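Local coordinates for nine-heme cytochrome C (Desulfovibrio desulfuricans, PDB 1OFW), which carries nine c-type hemes for electron transfer in the periplasm and may form part of a transmembrane redox complex serving sulfate reduction, at residues 47-52 against 93-98. Numbering follows the deposited sequence.
Sequences CETCHH and TPVSCV. With HEC (heme c), chain C.
Within one of the two tetraheme clusters, the axial histidine of heme 2, His52, meets Pro94 on the approach to the heme 3 attachment site. Pro94 CG lies over the middle of the imidazole, 3.8 Å from the centroid of the His52 ring and only 10° off its normal, a CH-pi contact made face-on. It is nearly equidistant from all five ring atoms, and Pro94 CB sits over the CG–CD2 side of the ring. His52 sets its own CG between its backbone N and carbonyl carbon (chi1 66°), which, with CB already directed at the other segment, brings the ring onto Pro94, while NE2 binds the heme 2 iron together with His63.

One residue on, Val95 rests CG2 on the short helix 47-50, 3.4 Å from Thr49 O. The same methyl makes a looser apolar contact with Cys50 SG, at 4.3 Å. That helix is the start of a CXXCH heme-binding motif: the sulfurs of Cys47 and Cys50 are thioether-linked to heme 1, and His51 NE2 reaches its iron at 2.0 Å, with His37 as the other axial ligand. Because His52 follows directly, adjacent histidines serve two hemes of the class III cytochrome fold.

A water ties the backbones together, donating to Cys50 O at 2.8 Å and accepting from Val95 N at 2.9 Å. Beyond Val95 the chain turns into helix 97-107, where Ser96 OG caps the N-terminus by bonding Ser99 N and Cys97 is covalently joined to heme 3.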
ATOM      1  N   CYS A  47      15.382 -14.095   8.047  1.00 18.03           N
ATOM      2  CA  CYS A  47      16.135 -12.857   8.128  1.00 17.54           C
ATOM      3  C   CYS A  47      16.697 -12.443   6.778  1.00 19.03           C
ATOM      4  O   CYS A  47      16.729 -11.236   6.458  1.00 17.37           O
ATOM      5  CB  CYS A  47      17.305 -12.995   9.098  1.00 17.22           C
ATOM      6  SG  CYS A  47      16.915 -13.604  10.722  1.00 19.60           S
ATOM      7  N   GLU A  48      17.138 -13.443   6.012  1.00 18.87           N
ATOM      8  CA  GLU A  48      17.827 -13.141   4.765  1.00 19.87           C
ATOM      9  C   GLU A  48      16.922 -12.718   3.633  1.00 16.81           C
ATOM     10  O   GLU A  48      17.421 -12.284   2.606  1.00 19.07           O
ATOM     11  CB  GLU A  48      18.655 -14.367   4.262  1.00 25.34           C
ATOM     12  CG  GLU A  48      19.865 -14.562   5.163  1.00 33.51           C
ATOM     13  CD  GLU A  48      20.883 -15.533   4.568  1.00 40.76           C
ATOM     14  OE1 GLU A  48      20.835 -15.816   3.346  1.00 39.98           O
ATOM     15  OE2 GLU A  48      21.711 -15.968   5.395  1.00 47.41           O
ATOM     16  N   THR A  49      15.615 -12.858   3.819  1.00 16.02           N
ATOM     17  CA  THR A  49      14.701 -12.303   2.820  1.00 15.67           C
ATOM     18  C   THR A  49      15.023 -10.833   2.656  1.00 16.90           C
ATOM     19  O   THR A  49      15.146 -10.281   1.555  1.00 17.09           O
ATOM     20  CB  THR A  49      13.262 -12.515   3.270  1.00 15.91           C
ATOM     21  OG1 THR A  49      12.939 -13.926   3.196  1.00 22.09           O
ATOM     22  CG2 THR A  49      12.331 -11.792   2.334  1.00 19.20           C
ATOM     23  N   CYS A  50      15.180 -10.125   3.781  1.00 15.06           N
ATOM     24  CA  CYS A  50      15.532  -8.721   3.766  1.00 13.84           C
ATOM     25  C   CYS A  50      17.038  -8.485   3.744  1.00 15.46           C
ATOM     26  O   CYS A  50      17.514  -7.722   2.903  1.00 16.20           O
ATOM     27  CB  CYS A  50      14.905  -8.058   4.994  1.00 13.26           C
ATOM     28  SG  CYS A  50      13.102  -8.207   4.959  1.00 14.74           S
ATOM     29  N   HIS A  51      17.730  -9.131   4.687  1.00 14.99           N
ATOM     30  CA  HIS A  51      19.175  -8.953   4.758  1.00 17.09           C
ATOM     31  C   HIS A  51      19.823  -9.893   3.743  1.00 19.74           C
ATOM     32  O   HIS A  51      20.412 -10.913   4.095  1.00 17.20           O
ATOM     33  CB  HIS A  51      19.686  -9.212   6.179  1.00 18.06           C
ATOM     34  CG  HIS A  51      19.083  -8.292   7.202  1.00 13.39           C
ATOM     35  ND1 HIS A  51      19.515  -7.008   7.356  1.00 14.12           N
ATOM     36  CD2 HIS A  51      18.102  -8.488   8.125  1.00 13.56           C
ATOM     37  CE1 HIS A  51      18.816  -6.447   8.332  1.00 13.74           C
ATOM     38  NE2 HIS A  51      17.956  -7.306   8.811  1.00 12.10           N
ATOM     39  N   HIS A  52      19.635  -9.516   2.487  1.00 17.61           N
ATOM     40  CA  HIS A  52      19.793 -10.418   1.341  1.00 18.35           C
ATOM     41  C   HIS A  52      21.237 -10.861   1.119  1.00 19.47           C
ATOM     42  O   HIS A  52      21.427 -11.854   0.433  1.00 19.77           O
ATOM     43  CB  HIS A  52      19.251  -9.747   0.061  1.00 16.01           C
ATOM     44  CG  HIS A  52      19.986  -8.556  -0.418  1.00 16.52           C
ATOM     45  ND1 HIS A  52      21.090  -8.686  -1.264  1.00 19.12           N
ATOM     46  CD2 HIS A  52      19.848  -7.215  -0.227  1.00 14.10           C
ATOM     47  CE1 HIS A  52      21.569  -7.496  -1.542  1.00 18.15           C
ATOM     48  NE2 HIS A  52      20.839  -6.569  -0.942  1.00 15.98           N
ATOM     49  N   THR A  93      17.336 -13.031  -4.288  1.00 24.38           N
ATOM     50  CA  THR A  93      16.726 -11.888  -4.929  1.00 22.74           C
ATOM     51  C   THR A  93      16.364 -10.847  -3.856  1.00 18.65           C
ATOM     52  O   THR A  93      15.542 -11.153  -3.013  1.00 17.96           O
ATOM     53  CB  THR A  93      15.411 -12.244  -5.646  1.00 27.80           C
ATOM     54  OG1 THR A  93      15.681 -13.312  -6.555  1.00 30.88           O
ATOM     55  CG2 THR A  93      14.859 -11.093  -6.484  1.00 21.16           C
ATOM     56  N   PRO A  94      16.969  -9.686  -3.922  1.00 17.93           N
ATOM     57  CA  PRO A  94      16.621  -8.657  -2.921  1.00 19.43           C
ATOM     58  C   PRO A  94      15.149  -8.267  -3.006  1.00 17.18           C
ATOM     59  O   PRO A  94      14.439  -8.422  -3.988  1.00 17.25           O
ATOM     60  CB  PRO A  94      17.508  -7.473  -3.285  1.00 16.10           C
ATOM     61  CG  PRO A  94      18.644  -8.080  -4.047  1.00 15.66           C
ATOM     62  CD  PRO A  94      18.004  -9.178  -4.823  1.00 16.59           C
ATOM     63  N   VAL A  95      14.729  -7.741  -1.846  1.00 15.49           N
ATOM     64  CA  VAL A  95      13.438  -7.066  -1.735  1.00 17.78           C
ATOM     65  C   VAL A  95      13.712  -5.630  -1.313  1.00 16.61           C
ATOM     66  O   VAL A  95      14.664  -5.254  -0.647  1.00 14.91           O
ATOM     67  CB  VAL A  95      12.515  -7.731  -0.705  1.00 19.08           C
ATOM     68  CG1 VAL A  95      12.253  -9.195  -1.106  1.00 18.11           C
ATOM     69  CG2 VAL A  95      13.118  -7.693   0.690  1.00 16.39           C
ATOM     70  N   SER A  96      12.857  -4.709  -1.664  1.00 16.17           N
ATOM     71  CA  SER A  96      12.660  -3.396  -1.111  1.00 13.18           C
ATOM     72  C   SER A  96      11.373  -3.297  -0.270  1.00 13.01           C
ATOM     73  O   SER A  96      10.562  -4.229  -0.298  1.00 13.51           O
ATOM     74  CB  SER A  96      12.665  -2.325  -2.197  1.00 14.70           C
ATOM     75  OG  SER A  96      11.430  -2.425  -2.861  1.00 16.20           O
ATOM     76  N   CYS A  97      11.222  -2.207   0.465  1.00 12.51           N
ATOM     77  CA  CYS A  97      10.025  -2.005   1.283  1.00 11.67           C
ATOM     78  C   CYS A  97       8.792  -2.048   0.383  1.00 13.51           C
ATOM     79  O   CYS A  97       7.827  -2.754   0.659  1.00 13.81           O
ATOM     80  CB  CYS A  97      10.069  -0.679   1.994  1.00 12.47           C
ATOM     81  SG  CYS A  97      11.567  -0.145   2.845  1.00 13.67           S
ATOM     82  N   VAL A  98       8.873  -1.292  -0.716  1.00 12.17           N
ATOM     83  CA  VAL A  98       7.715  -1.196  -1.606  1.00 11.83           C
ATOM     84  C   VAL A  98       7.395  -2.472  -2.311  1.00 13.92           C
ATOM     85  O   VAL A  98       6.234  -2.891  -2.450  1.00 15.64           O
ATOM     86  CB  VAL A  98       7.945  -0.045  -2.604  1.00 14.02           C
ATOM     87  CG1 VAL A  98       6.833   0.015  -3.644  1.00 17.37           C
ATOM     88  CG2 VAL A  98       8.039   1.260  -1.854  1.00 15.59           C
TER
HETATM   89 FE   HEC C1294      16.681  -6.842  10.304  1.00 13.23          FE
HETATM   90  CHA HEC C1294      18.087  -3.822  10.986  1.00 13.70           C
HETATM   91  CHB HEC C1294      18.921  -8.394  12.380  1.00 12.82           C
HETATM   92  CHC HEC C1294      14.932  -9.739  10.021  1.00 16.03           C
HETATM   93  CHD HEC C1294      14.786  -5.429   7.832  1.00 11.99           C
HETATM   94  NA  HEC C1294      18.193  -6.234  11.433  1.00 11.50           N
HETATM   95  C1A HEC C1294      18.604  -4.934  11.617  1.00 11.19           C
HETATM   96  C2A HEC C1294      19.722  -4.917  12.555  1.00 12.68           C
HETATM   97  C3A HEC C1294      19.954  -6.183  12.925  1.00 15.22           C
HETATM   98  C4A HEC C1294      19.006  -7.028  12.235  1.00 13.33           C
HETATM   99  CMA HEC C1294      21.006  -6.759  13.898  1.00 17.44           C
HETATM  100  CAA HEC C1294      20.504  -3.659  12.990  1.00 14.18           C
HETATM  101  CBA HEC C1294      21.711  -3.558  12.027  1.00 17.83           C
HETATM  102  CGA HEC C1294      22.528  -2.295  12.069  1.00 19.70           C
HETATM  103  O1A HEC C1294      22.029  -1.205  12.412  1.00 19.75           O
HETATM  104  O2A HEC C1294      23.740  -2.420  11.740  1.00 18.20           O
HETATM  105  NB  HEC C1294      16.918  -8.692  11.009  1.00 11.92           N
HETATM  106  C1B HEC C1294      17.924  -9.172  11.848  1.00 13.08           C
HETATM  107  C2B HEC C1294      17.731 -10.594  12.066  1.00 16.09           C
HETATM  108  C3B HEC C1294      16.586 -10.959  11.464  1.00 15.25           C
HETATM  109  C4B HEC C1294      16.082  -9.754  10.794  1.00 15.58           C
HETATM  110  CMB HEC C1294      18.711 -11.470  12.885  1.00 17.76           C
HETATM  111  CAB HEC C1294      15.861 -12.300  11.421  1.00 14.90           C
HETATM  112  CBB HEC C1294      15.443 -12.793  12.811  1.00 15.17           C
HETATM  113  NC  HEC C1294      15.178  -7.452   9.155  1.00 12.78           N
HETATM  114  C1C HEC C1294      14.593  -8.683   9.192  1.00 12.96           C
HETATM  115  C2C HEC C1294      13.534  -8.751   8.218  1.00 12.66           C
HETATM  116  C3C HEC C1294      13.510  -7.574   7.571  1.00 12.16           C
HETATM  117  C4C HEC C1294      14.523  -6.737   8.157  1.00 11.72           C
HETATM  118  CMC HEC C1294      12.671 -10.005   7.960  1.00 18.55           C
HETATM  119  CAC HEC C1294      12.670  -7.132   6.368  1.00 11.64           C
HETATM  120  CBC HEC C1294      11.154  -7.246   6.561  1.00 13.97           C
HETATM  121  ND  HEC C1294      16.514  -5.017   9.524  1.00 11.85           N
HETATM  122  C1D HEC C1294      15.668  -4.609   8.509  1.00 11.97           C
HETATM  123  C2D HEC C1294      15.813  -3.202   8.292  1.00 13.48           C
HETATM  124  C3D HEC C1294      16.665  -2.722   9.217  1.00 14.30           C
HETATM  125  C4D HEC C1294      17.135  -3.882   9.973  1.00 12.74           C
HETATM  126  CMD HEC C1294      15.044  -2.440   7.173  1.00 15.36           C
HETATM  127  CAD HEC C1294      17.080  -1.275   9.482  1.00 16.41           C
HETATM  128  CBD HEC C1294      18.458  -0.916   8.885  1.00 18.97           C
HETATM  129  CGD HEC C1294      18.804   0.553   9.259  1.00 19.77           C
HETATM  130  O1D HEC C1294      19.124   1.269   8.291  1.00 27.94           O
HETATM  131  O2D HEC C1294      18.774   0.943  10.437  1.00 24.25           O
HETATM  132  O   HOH W   1      16.401 -11.738  -0.707  1.00 41.61           O
HETATM  133  O   HOH W   2      16.591  -7.115   0.299  1.00 14.71           O